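PDB 3LHL: putative agmatinase from Clostridium difficile, which probably hydrolyses agmatine to putrescine and urea, as a manganese-dependent member of the arginase family. Local coordinates for residues 106-109 with 110-114; 81-84 with 85-88; 140-143 with 144-148. All coordinates share one frame; numbering follows the deposited sequence.

Contact 1 of 3, residues 106-109 with 110-114; sequences KAVH and EKYND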
ATOM      1  N   LYS A 106      -1.687  -9.375   8.334  1.00 18.32           N
ATOM      2  CA  LYS A 106      -1.917 -10.356   9.385  1.00 20.35           C
ATOM      3  C   LYS A 106      -1.224  -9.965  10.683  1.00 20.09           C
ATOM      4  O   LYS A 106      -1.830 -10.011  11.752  1.00 20.84           O
ATOM      5  CB  LYS A 106      -1.457 -11.747   8.939  1.00 20.09           C
ATOM      6  CG  LYS A 106      -2.430 -12.423   7.976  1.00 23.75           C
ATOM      7  CD  LYS A 106      -1.939 -13.792   7.535  1.00 25.21           C
ATOM      8  CE  LYS A 106      -2.927 -14.440   6.580  1.00 25.61           C
ATOM      9  NZ  LYS A 106      -2.487 -15.794   6.145  1.00 25.63           N
ATOM     10  N   ALA A 107       0.042  -9.572  10.584  1.00 19.16           N
ATOM     11  CA  ALA A 107       0.804  -9.178  11.761  1.00 20.00           C
ATOM     12  C   ALA A 107       0.114  -8.011  12.470  1.00 19.29           C
ATOM     13  O   ALA A 107       0.111  -7.937  13.697  1.00 18.22           O
ATOM     14  CB  ALA A 107       2.232  -8.793  11.362  1.00 18.97           C
ATOM     15  N   VAL A 108      -0.470  -7.102  11.695  1.00 18.28           N
ATOM     16  CA  VAL A 108      -1.157  -5.953  12.269  1.00 17.88           C
ATOM     17  C   VAL A 108      -2.499  -6.389  12.857  1.00 19.56           C
ATOM     18  O   VAL A 108      -2.861  -5.994  13.969  1.00 19.93           O
ATOM     19  CB  VAL A 108      -1.409  -4.855  11.205  1.00 19.05           C
ATOM     20  CG1 VAL A 108      -2.152  -3.685  11.833  1.00 14.98           C
ATOM     21  CG2 VAL A 108      -0.082  -4.381  10.612  1.00 16.71           C
ATOM     22  N   HIS A 109      -3.226  -7.216  12.110  1.00 18.71           N
ATOM     23  CA  HIS A 109      -4.529  -7.701  12.548  1.00 19.30           C
ATOM     24  C   HIS A 109      -4.433  -8.510  13.842  1.00 19.57           C
ATOM     25  O   HIS A 109      -5.376  -8.539  14.629  1.00 20.06           O
ATOM     26  CB  HIS A 109      -5.177  -8.538  11.438  1.00 16.92           C
ATOM     27  CG  HIS A 109      -6.524  -9.083  11.802  1.00 16.91           C
ATOM     28  ND1 HIS A 109      -6.727 -10.403  12.145  1.00 15.51           N
ATOM     29  CD2 HIS A 109      -7.729  -8.475  11.919  1.00 14.87           C
ATOM     30  CE1 HIS A 109      -7.997 -10.582  12.463  1.00 14.56           C
ATOM     31  NE2 HIS A 109      -8.626  -9.429  12.335  1.00 14.00           N
ATOM     32  N   GLU A 110      -3.295  -9.157  14.058  1.00 22.43           N
ATOM     33  CA  GLU A 110      -3.078  -9.953  15.269  1.00 25.20           C
ATOM     34  C   GLU A 110      -3.319  -9.113  16.519  1.00 22.60           C
ATOM     35  O   GLU A 110      -3.869  -9.598  17.503  1.00 21.92           O
ATOM     36  CB  GLU A 110      -1.640 -10.500  15.309  1.00 30.47           C
ATOM     37  CG  GLU A 110      -1.293 -11.449  14.176  1.00 39.03           C
ATOM     38  CD  GLU A 110      -2.145 -12.706  14.186  1.00 44.84           C
ATOM     39  OE1 GLU A 110      -3.388 -12.583  14.242  1.00 47.91           O
ATOM     40  OE2 GLU A 110      -1.575 -13.819  14.134  1.00 47.74           O
ATOM     41  N   LYS A 111      -2.893  -7.856  16.479  1.00 20.47           N
ATOM     42  CA  LYS A 111      -3.071  -6.971  17.619  1.00 22.15           C
ATOM     43  C   LYS A 111      -4.374  -6.171  17.535  1.00 22.77           C
ATOM     44  O   LYS A 111      -5.080  -6.017  18.528  1.00 22.67           O
ATOM     45  CB  LYS A 111      -1.891  -6.004  17.728  1.00 22.01           C
ATOM     46  CG  LYS A 111      -2.082  -4.943  18.797  1.00 22.12           C
ATOM     47  CD  LYS A 111      -0.990  -3.894  18.755  1.00 22.42           C
ATOM     48  CE  LYS A 111      -1.288  -2.770  19.735  1.00 20.43           C
ATOM     49  NZ  LYS A 111      -0.241  -1.722  19.679  1.00 23.20           N
ATOM     50  N   TYR A 112      -4.682  -5.667  16.344  1.00 23.41           N
ATOM     51  CA  TYR A 112      -5.886  -4.868  16.122  1.00 22.02           C
ATOM     52  C   TYR A 112      -6.974  -5.694  15.442  1.00 22.57           C
ATOM     53  O   TYR A 112      -7.207  -5.567  14.243  1.00 22.26           O
ATOM     54  CB  TYR A 112      -5.532  -3.656  15.264  1.00 18.93           C
ATOM     55  CG  TYR A 112      -4.538  -2.716  15.912  1.00 17.88           C
ATOM     56  CD1 TYR A 112      -4.937  -1.837  16.921  1.00 17.12           C
ATOM     57  CD2 TYR A 112      -3.206  -2.679  15.499  1.00 15.70           C
ATOM     58  CE1 TYR A 112      -4.039  -0.941  17.497  1.00 16.61           C
ATOM     59  CE2 TYR A 112      -2.297  -1.784  16.068  1.00 13.79           C
ATOM     60  CZ  TYR A 112      -2.721  -0.913  17.065  1.00 17.12           C
ATOM     61  OH  TYR A 112      -1.847   0.015  17.607  1.00 15.62           O
ATOM     62  N   ASN A 113      -7.644  -6.537  16.221  1.00 24.34           N
ATOM     63  CA  ASN A 113      -8.692  -7.404  15.699  1.00 25.97           C
ATOM     64  C   ASN A 113      -9.788  -6.630  14.974  1.00 27.13           C
ATOM     65  O   ASN A 113     -10.302  -7.083  13.953  1.00 25.76           O
ATOM     66  CB  ASN A 113      -9.318  -8.217  16.831  1.00 27.95           C
ATOM     67  CG  ASN A 113     -10.163  -9.372  16.319  1.00 31.27           C
ATOM     68  OD1 ASN A 113     -11.258  -9.632  16.822  1.00 33.64           O
ATOM     69  ND2 ASN A 113      -9.649 -10.079  15.319  1.00 31.19           N
ATOM     70  N   ASP A 114     -10.152  -5.471  15.508  1.00 28.07           N
ATOM     71  CA  ASP A 114     -11.192  -4.651  14.901  1.00 31.68           C
ATOM     72  C   ASP A 114     -10.566  -3.573  14.025  1.00 31.56           C
ATOM     73  O   ASP A 114     -10.587  -2.392  14.367  1.00 35.11           O
ATOM     74  CB  ASP A 114     -12.051  -4.003  15.989  1.00 33.90           C
ATOM     75  CG  ASP A 114     -13.064  -3.027  15.423  1.00 38.66           C
ATOM     76  OD1 ASP A 114     -13.818  -3.423  14.503  1.00 39.89           O
ATOM     77  OD2 ASP A 114     -13.104  -1.868  15.899  1.00 40.18           O
TER
HETATM   78  O   HOH W   1      -4.379 -11.617  11.603  1.00 32.11           O

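Contact 2 of 3, residues 81-84 with 85-88; sequences TYKI and VRDS. With PO4 (phosphate ion), chain G.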
ATOM      1  N   THR A  81       7.178  -7.564  10.367  1.00 19.10           N
ATOM      2  CA  THR A  81       6.032  -6.722  10.699  1.00 17.25           C
ATOM      3  C   THR A  81       5.619  -6.930  12.152  1.00 16.21           C
ATOM      4  O   THR A  81       5.426  -5.964  12.884  1.00 15.06           O
ATOM      5  CB  THR A  81       4.817  -7.036   9.788  1.00 15.68           C
ATOM      6  OG1 THR A  81       5.227  -7.027   8.418  1.00 14.67           O
ATOM      7  CG2 THR A  81       3.720  -5.997   9.971  1.00 13.61           C
ATOM      8  N   TYR A  82       5.498  -8.192  12.563  1.00 17.54           N
ATOM      9  CA  TYR A  82       5.087  -8.520  13.925  1.00 19.29           C
ATOM     10  C   TYR A  82       5.953  -7.844  14.986  1.00 21.19           C
ATOM     11  O   TYR A  82       5.439  -7.259  15.940  1.00 21.83           O
ATOM     12  CB  TYR A  82       5.107 -10.037  14.161  1.00 19.75           C
ATOM     13  CG  TYR A  82       4.840 -10.380  15.608  1.00 22.43           C
ATOM     14  CD1 TYR A  82       3.594 -10.119  16.187  1.00 24.34           C
ATOM     15  CD2 TYR A  82       5.858 -10.860  16.431  1.00 23.30           C
ATOM     16  CE1 TYR A  82       3.375 -10.314  17.547  1.00 25.56           C
ATOM     17  CE2 TYR A  82       5.650 -11.059  17.797  1.00 24.29           C
ATOM     18  CZ  TYR A  82       4.408 -10.780  18.347  1.00 25.61           C
ATOM     19  OH  TYR A  82       4.200 -10.939  19.698  1.00 28.35           O
ATOM     20  N   LYS A  83       7.267  -7.928  14.827  1.00 19.71           N
ATOM     21  CA  LYS A  83       8.149  -7.303  15.793  1.00 21.49           C
ATOM     22  C   LYS A  83       7.883  -5.798  15.881  1.00 20.70           C
ATOM     23  O   LYS A  83       7.884  -5.225  16.976  1.00 20.91           O
ATOM     24  CB  LYS A  83       9.604  -7.582  15.422  1.00 22.22           C
ATOM     25  CG  LYS A  83       9.952  -9.058  15.488  1.00 24.11           C
ATOM     26  CD  LYS A  83      11.282  -9.356  14.821  1.00 28.84           C
ATOM     27  CE  LYS A  83      11.512 -10.856  14.732  1.00 31.91           C
ATOM     28  NZ  LYS A  83      12.722 -11.192  13.924  1.00 35.51           N
ATOM     29  N   ILE A  84       7.639  -5.161  14.740  1.00 19.18           N
ATOM     30  CA  ILE A  84       7.366  -3.726  14.733  1.00 17.66           C
ATOM     31  C   ILE A  84       6.052  -3.447  15.461  1.00 18.01           C
ATOM     32  O   ILE A  84       5.974  -2.556  16.308  1.00 16.45           O
ATOM     33  CB  ILE A  84       7.283  -3.177  13.289  1.00 18.90           C
ATOM     34  CG1 ILE A  84       8.642  -3.344  12.594  1.00 16.13           C
ATOM     35  CG2 ILE A  84       6.866  -1.703  13.309  1.00 15.47           C
ATOM     36  CD1 ILE A  84       8.623  -3.051  11.115  1.00 14.57           C
ATOM     37  N   VAL A  85       5.024  -4.223  15.138  1.00 16.85           N
ATOM     38  CA  VAL A  85       3.728  -4.054  15.778  1.00 17.25           C
ATOM     39  C   VAL A  85       3.849  -4.331  17.274  1.00 18.10           C
ATOM     40  O   VAL A  85       3.288  -3.606  18.101  1.00 17.07           O
ATOM     41  CB  VAL A  85       2.682  -5.024  15.183  1.00 19.05           C
ATOM     42  CG1 VAL A  85       1.386  -4.959  15.995  1.00 16.16           C
ATOM     43  CG2 VAL A  85       2.430  -4.684  13.713  1.00 16.63           C
ATOM     44  N   ARG A  86       4.576  -5.394  17.608  1.00 17.07           N
ATOM     45  CA  ARG A  86       4.782  -5.793  18.997  1.00 18.80           C
ATOM     46  C   ARG A  86       5.432  -4.675  19.800  1.00 19.22           C
ATOM     47  O   ARG A  86       5.130  -4.487  20.975  1.00 17.74           O
ATOM     48  CB  ARG A  86       5.673  -7.036  19.059  1.00 18.84           C
ATOM     49  CG  ARG A  86       6.100  -7.442  20.469  1.00 21.18           C
ATOM     50  CD  ARG A  86       7.357  -8.299  20.419  1.00 21.80           C
ATOM     51  NE  ARG A  86       8.467  -7.545  19.842  1.00 25.06           N
ATOM     52  CZ  ARG A  86       9.583  -8.087  19.369  1.00 25.88           C
ATOM     53  NH1 ARG A  86       9.759  -9.403  19.394  1.00 24.04           N
ATOM     54  NH2 ARG A  86      10.524  -7.308  18.862  1.00 27.84           N
ATOM     55  N   ASP A  87       6.330  -3.937  19.158  1.00 20.42           N
ATOM     56  CA  ASP A  87       7.027  -2.847  19.824  1.00 20.83           C
ATOM     57  C   ASP A  87       6.228  -1.547  19.812  1.00 20.45           C
ATOM     58  O   ASP A  87       6.779  -0.477  20.054  1.00 19.08           O
ATOM     59  CB  ASP A  87       8.393  -2.631  19.172  1.00 21.02           C
ATOM     60  CG  ASP A  87       9.290  -3.850  19.285  1.00 24.06           C
ATOM     61  OD1 ASP A  87       9.045  -4.686  20.184  1.00 25.12           O
ATOM     62  OD2 ASP A  87      10.246  -3.969  18.484  1.00 22.41           O
ATOM     63  N   SER A  88       4.932  -1.648  19.529  1.00 20.50           N
ATOM     64  CA  SER A  88       4.055  -0.479  19.488  1.00 22.81           C
ATOM     65  C   SER A  88       4.518   0.579  18.493  1.00 22.76           C
ATOM     66  O   SER A  88       4.603   1.761  18.818  1.00 22.90           O
ATOM     67  CB  SER A  88       3.943   0.159  20.877  1.00 24.05           C
ATOM     68  OG  SER A  88       3.303  -0.711  21.791  1.00 31.31           O
TER
HETATM   69  P   PO4 G 306       9.737 -12.688  20.648  1.00 58.92           P
HETATM   70  O1  PO4 G 306       9.140 -13.579  19.614  1.00 55.72           O
HETATM   71  O2  PO4 G 306       8.826 -11.539  20.898  1.00 55.52           O
HETATM   72  O3  PO4 G 306       9.931 -13.452  21.911  1.00 56.54           O
HETATM   73  O4  PO4 G 306      11.053 -12.184  20.168  1.00 56.04           O

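Contact 3 of 3, residues 140-143 with 144-148; sequences VIKR and IWDIV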
ATOM      1  N   VAL A 140      -4.885 -10.902  -3.291  1.00 16.97           N
ATOM      2  CA  VAL A 140      -4.604 -10.374  -1.961  1.00 17.01           C
ATOM      3  C   VAL A 140      -5.805  -9.851  -1.163  1.00 18.08           C
ATOM      4  O   VAL A 140      -5.935 -10.153   0.024  1.00 18.18           O
ATOM      5  CB  VAL A 140      -3.493  -9.273  -2.013  1.00 17.23           C
ATOM      6  CG1 VAL A 140      -4.014  -8.006  -2.693  1.00 15.76           C
ATOM      7  CG2 VAL A 140      -2.998  -8.974  -0.603  1.00 16.22           C
ATOM      8  N   ILE A 141      -6.691  -9.089  -1.796  1.00 16.35           N
ATOM      9  CA  ILE A 141      -7.835  -8.564  -1.064  1.00 18.15           C
ATOM     10  C   ILE A 141      -8.832  -9.657  -0.702  1.00 18.32           C
ATOM     11  O   ILE A 141      -9.505  -9.572   0.326  1.00 19.29           O
ATOM     12  CB  ILE A 141      -8.546  -7.436  -1.858  1.00 19.20           C
ATOM     13  CG1 ILE A 141      -7.562  -6.290  -2.099  1.00 18.26           C
ATOM     14  CG2 ILE A 141      -9.751  -6.909  -1.074  1.00 18.81           C
ATOM     15  CD1 ILE A 141      -6.944  -5.737  -0.827  1.00 19.58           C
ATOM     16  N   LYS A 142      -8.929 -10.685  -1.542  1.00 19.68           N
ATOM     17  CA  LYS A 142      -9.837 -11.789  -1.260  1.00 18.18           C
ATOM     18  C   LYS A 142      -9.292 -12.507  -0.028  1.00 17.81           C
ATOM     19  O   LYS A 142     -10.046 -12.889   0.865  1.00 17.20           O
ATOM     20  CB  LYS A 142      -9.899 -12.751  -2.449  1.00 18.62           C
ATOM     21  CG  LYS A 142     -10.873 -13.908  -2.263  1.00 18.96           C
ATOM     22  CD  LYS A 142     -12.306 -13.414  -2.086  1.00 20.89           C
ATOM     23  CE  LYS A 142     -13.247 -14.554  -1.733  1.00 21.37           C
ATOM     24  NZ  LYS A 142     -13.279 -15.610  -2.785  1.00 24.14           N
ATOM     25  N   ARG A 143      -7.973 -12.676   0.021  1.00 18.43           N
ATOM     26  CA  ARG A 143      -7.337 -13.325   1.163  1.00 20.80           C
ATOM     27  C   ARG A 143      -7.630 -12.535   2.430  1.00 20.48           C
ATOM     28  O   ARG A 143      -7.943 -13.110   3.471  1.00 19.92           O
ATOM     29  CB  ARG A 143      -5.822 -13.410   0.970  1.00 21.13           C
ATOM     30  CG  ARG A 143      -5.407 -14.419  -0.072  1.00 24.11           C
ATOM     31  CD  ARG A 143      -6.002 -15.784   0.248  1.00 25.22           C
ATOM     32  NE  ARG A 143      -6.412 -16.434  -0.986  1.00 31.77           N
ATOM     33  CZ  ARG A 143      -7.655 -16.802  -1.267  1.00 31.81           C
ATOM     34  NH1 ARG A 143      -8.632 -16.599  -0.396  1.00 29.82           N
ATOM     35  NH2 ARG A 143      -7.917 -17.350  -2.442  1.00 34.66           N
ATOM     36  N   ILE A 144      -7.530 -11.213   2.331  1.00 18.45           N
ATOM     37  CA  ILE A 144      -7.790 -10.353   3.472  1.00 20.07           C
ATOM     38  C   ILE A 144      -9.260 -10.386   3.871  1.00 19.23           C
ATOM     39  O   ILE A 144      -9.583 -10.344   5.053  1.00 19.84           O
ATOM     40  CB  ILE A 144      -7.352  -8.904   3.182  1.00 20.12           C
ATOM     41  CG1 ILE A 144      -5.819  -8.855   3.093  1.00 18.59           C
ATOM     42  CG2 ILE A 144      -7.900  -7.963   4.257  1.00 17.09           C
ATOM     43  CD1 ILE A 144      -5.239  -7.493   2.755  1.00 17.71           C
ATOM     44  N   TRP A 145     -10.152 -10.473   2.892  1.00 19.82           N
ATOM     45  CA  TRP A 145     -11.573 -10.534   3.197  1.00 20.16           C
ATOM     46  C   TRP A 145     -11.876 -11.815   3.982  1.00 20.57           C
ATOM     47  O   TRP A 145     -12.758 -11.829   4.843  1.00 20.32           O
ATOM     48  CB  TRP A 145     -12.408 -10.513   1.919  1.00 21.23           C
ATOM     49  CG  TRP A 145     -13.872 -10.653   2.192  1.00 21.38           C
ATOM     50  CD1 TRP A 145     -14.727  -9.676   2.623  1.00 21.99           C
ATOM     51  CD2 TRP A 145     -14.645 -11.858   2.113  1.00 20.20           C
ATOM     52  NE1 TRP A 145     -15.987 -10.201   2.821  1.00 21.04           N
ATOM     53  CE2 TRP A 145     -15.964 -11.538   2.515  1.00 20.89           C
ATOM     54  CE3 TRP A 145     -14.350 -13.179   1.744  1.00 19.90           C
ATOM     55  CZ2 TRP A 145     -16.988 -12.493   2.558  1.00 21.03           C
ATOM     56  CZ3 TRP A 145     -15.367 -14.130   1.786  1.00 19.97           C
ATOM     57  CH2 TRP A 145     -16.673 -13.780   2.191  1.00 21.16           C
ATOM     58  N   ASP A 146     -11.151 -12.890   3.679  1.00 18.88           N
ATOM     59  CA  ASP A 146     -11.349 -14.146   4.391  1.00 19.41           C
ATOM     60  C   ASP A 146     -11.017 -13.952   5.868  1.00 20.12           C
ATOM     61  O   ASP A 146     -11.466 -14.720   6.717  1.00 20.34           O
ATOM     62  CB  ASP A 146     -10.456 -15.260   3.829  1.00 18.11           C
ATOM     63  CG  ASP A 146     -10.968 -15.816   2.520  1.00 19.61           C
ATOM     64  OD1 ASP A 146     -12.193 -15.780   2.291  1.00 20.71           O
ATOM     65  OD2 ASP A 146     -10.145 -16.310   1.723  1.00 22.24           O
ATOM     66  N   ILE A 147     -10.233 -12.926   6.170  1.00 18.78           N
ATOM     67  CA  ILE A 147      -9.853 -12.661   7.550  1.00 20.95           C
ATOM     68  C   ILE A 147     -10.787 -11.697   8.285  1.00 21.56           C
ATOM     69  O   ILE A 147     -11.144 -11.943   9.434  1.00 24.30           O
ATOM     70  CB  ILE A 147      -8.413 -12.101   7.633  1.00 19.12           C
ATOM     71  CG1 ILE A 147      -7.425 -13.120   7.063  1.00 19.39           C
ATOM     72  CG2 ILE A 147      -8.059 -11.779   9.075  1.00 17.78           C
ATOM     73  CD1 ILE A 147      -5.994 -12.616   7.006  1.00 20.05           C
ATOM     74  N   VAL A 148     -11.191 -10.614   7.626  1.00 21.61           N
ATOM     75  CA  VAL A 148     -12.048  -9.614   8.263  1.00 19.61           C
ATOM     76  C   VAL A 148     -13.531  -9.680   7.932  1.00 20.38           C
ATOM     77  O   VAL A 148     -14.361  -9.204   8.709  1.00 20.75           O
ATOM     78  CB  VAL A 148     -11.561  -8.181   7.940  1.00 20.02           C
ATOM     79  CG1 VAL A 148     -10.123  -8.000   8.420  1.00 18.60           C
ATOM     80  CG2 VAL A 148     -11.672  -7.915   6.439  1.00 15.15           C
TER

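Contact 1 of 3, residues 106-109 with 110-114
Val108 and Tyr112 meet one turn apart where helix 101-111 of the arginase alpha/beta fold runs out into the loop before strand 115-120. Val108 CG1, anti to the backbone N (chi1 179°), lies 3.9 Å from Tyr112 CD2, the two side chains meeting at a slant. Both also touch Val242 of strand 240-247, so the pair faces the central sheet. Val108 O serves two donors: Tyr112 N approaches in the carbonyl plane on an almost straight bond of 3.0 Å, whereas Lys111 N sits above that plane. The extended Lys111 chain crosses one face of the Tyr112 ring, with CG over its centre, and its NZ donates to Tyr112 OH at 3.1 Å. On another side of the helix the His109 and Asn113 side chains run side by side, ring and amide turned 54° apart, with His109 CE1 3.3 Å from Asn113 ND2. One carboxylate oxygen of Glu110, OE2, is hydrogen-bonded to Tyr78 of helix 70-86. A water lies in the plane of the His109 ring, 2.7 Å from His109 ND1; the same water donates to Glu110 OE1 at 3.0 Å and so bridges ring and carboxylate.

Contact 2 of 3, residues 81-84 with 85-88
With CG anti to the backbone N in both Tyr82 (chi1 173°) and Arg86 (chi1 173°), the ring of one comes over the first carbons of the other, one turn on in helix 70-86. Arg86 CB makes a CH-pi contact 4.2 Å from the centroid of the Tyr82 ring, displaced toward the rim. A bend at chi3 (62°) then folds the guanidinium back beside Lys83: Lys83 CA lies over one of its faces, and Arg86 NH2 is 3.6 Å from Lys83 CB. Asp87 meets the guanidinium at its edge, forming a salt bridge in which Arg86 NE donates to Asp87 OD1 at 2.9 Å, from above the carboxylate plane; the bonds from NH2 are weak. Asp87 OD2 is also hydrogen-bonded to Tyr5. Val85 and Ile84 turn inward, toward helix 101-111 and strand 10-15 respectively. The helix ends in a Schellman motif with Ser88 at C-prime, where Ser88 N reaches Val85 O at 2.9 Å. Arg86 NH1 donates to O2 of a phosphate ion at 2.8 Å. Bound to different nitrogens, Asp87 and the phosphate probably limit rotation of the guanidinium in the crystal and offset its positive charge, the phosphate arm being probably a crystallisation effect.

Contact 3 of 3, residues 140-143 with 144-148
Arg143 and Asp146 form a salt bridge along helix 140-148, the helical connection of the beta-alpha-beta unit between strands 115-120 and 153-158 of the arginase fold. In this ionic group Arg143 NH1 lies 2.6 Å from Asp146 OD2. The side chains run side by side, with guanidinium and carboxylate only 16° from coplanar, and the acid sits at the guanidinium edge. Bends at chi2 and chi3 fold the arginine around to this position. Its other nitrogens are held too: Arg143 NH2 by a salt bridge to Glu128, and NE by the carbonyl oxygen of Lys134. Glu128 also binds Lys142 NZ, so one carboxylate joins two helix side chains to the preceding loop.

The aromatic contact is between Lys142 and Trp145. With CG anti to the backbone N (chi1 -178°) and the chain bent at chi2 and chi4, Lys142 places CE 3.9 Å from Trp145 CE3, approaching the ring obliquely. The indole makes edge-to-face contacts with His174 and Phe168, while its NE1 is hydrogen-bonded to Asp150.

The apolar group faces inward. Ile144 CD1 is 4.3 Å from both Val140 CG2 and Ile141 CD1. Val140 also touches His98 and Asp125, two manganese ligands, and so lies beside the metal site, its side chain about 5 Å from a bound manganese ion.

Main-chain bonds hold the turns together: Trp145 N donates to Ile141 O at 2.8 Å. Toward the helix end, Ile144 O accepts from both Ile147 N, at 2.9 Å, and Val148 N, at 3.0 Å.

From the N terminus, the chain passes contact 2 at the end of helix 70-86, contact 1 at the end of helix 101-111, and contact 3 within helix 140-148. They follow in series, none nesting in or crossing another, and each spans a turn or two rather than closing a long loop. Contact 1 is the middle member in space. Its Ala107 CB packs 3.5 Å from Thr81 CG2 of contact 2, and its His109 CE1 lies 3.6 Å from Ile147 CG2 of contact 3. Contacts 2 and 3 do not touch, their nearest atoms being about 12 Å apart. Three helices against the parallel sheet are thus joined, with contact 3 nearest the manganese site.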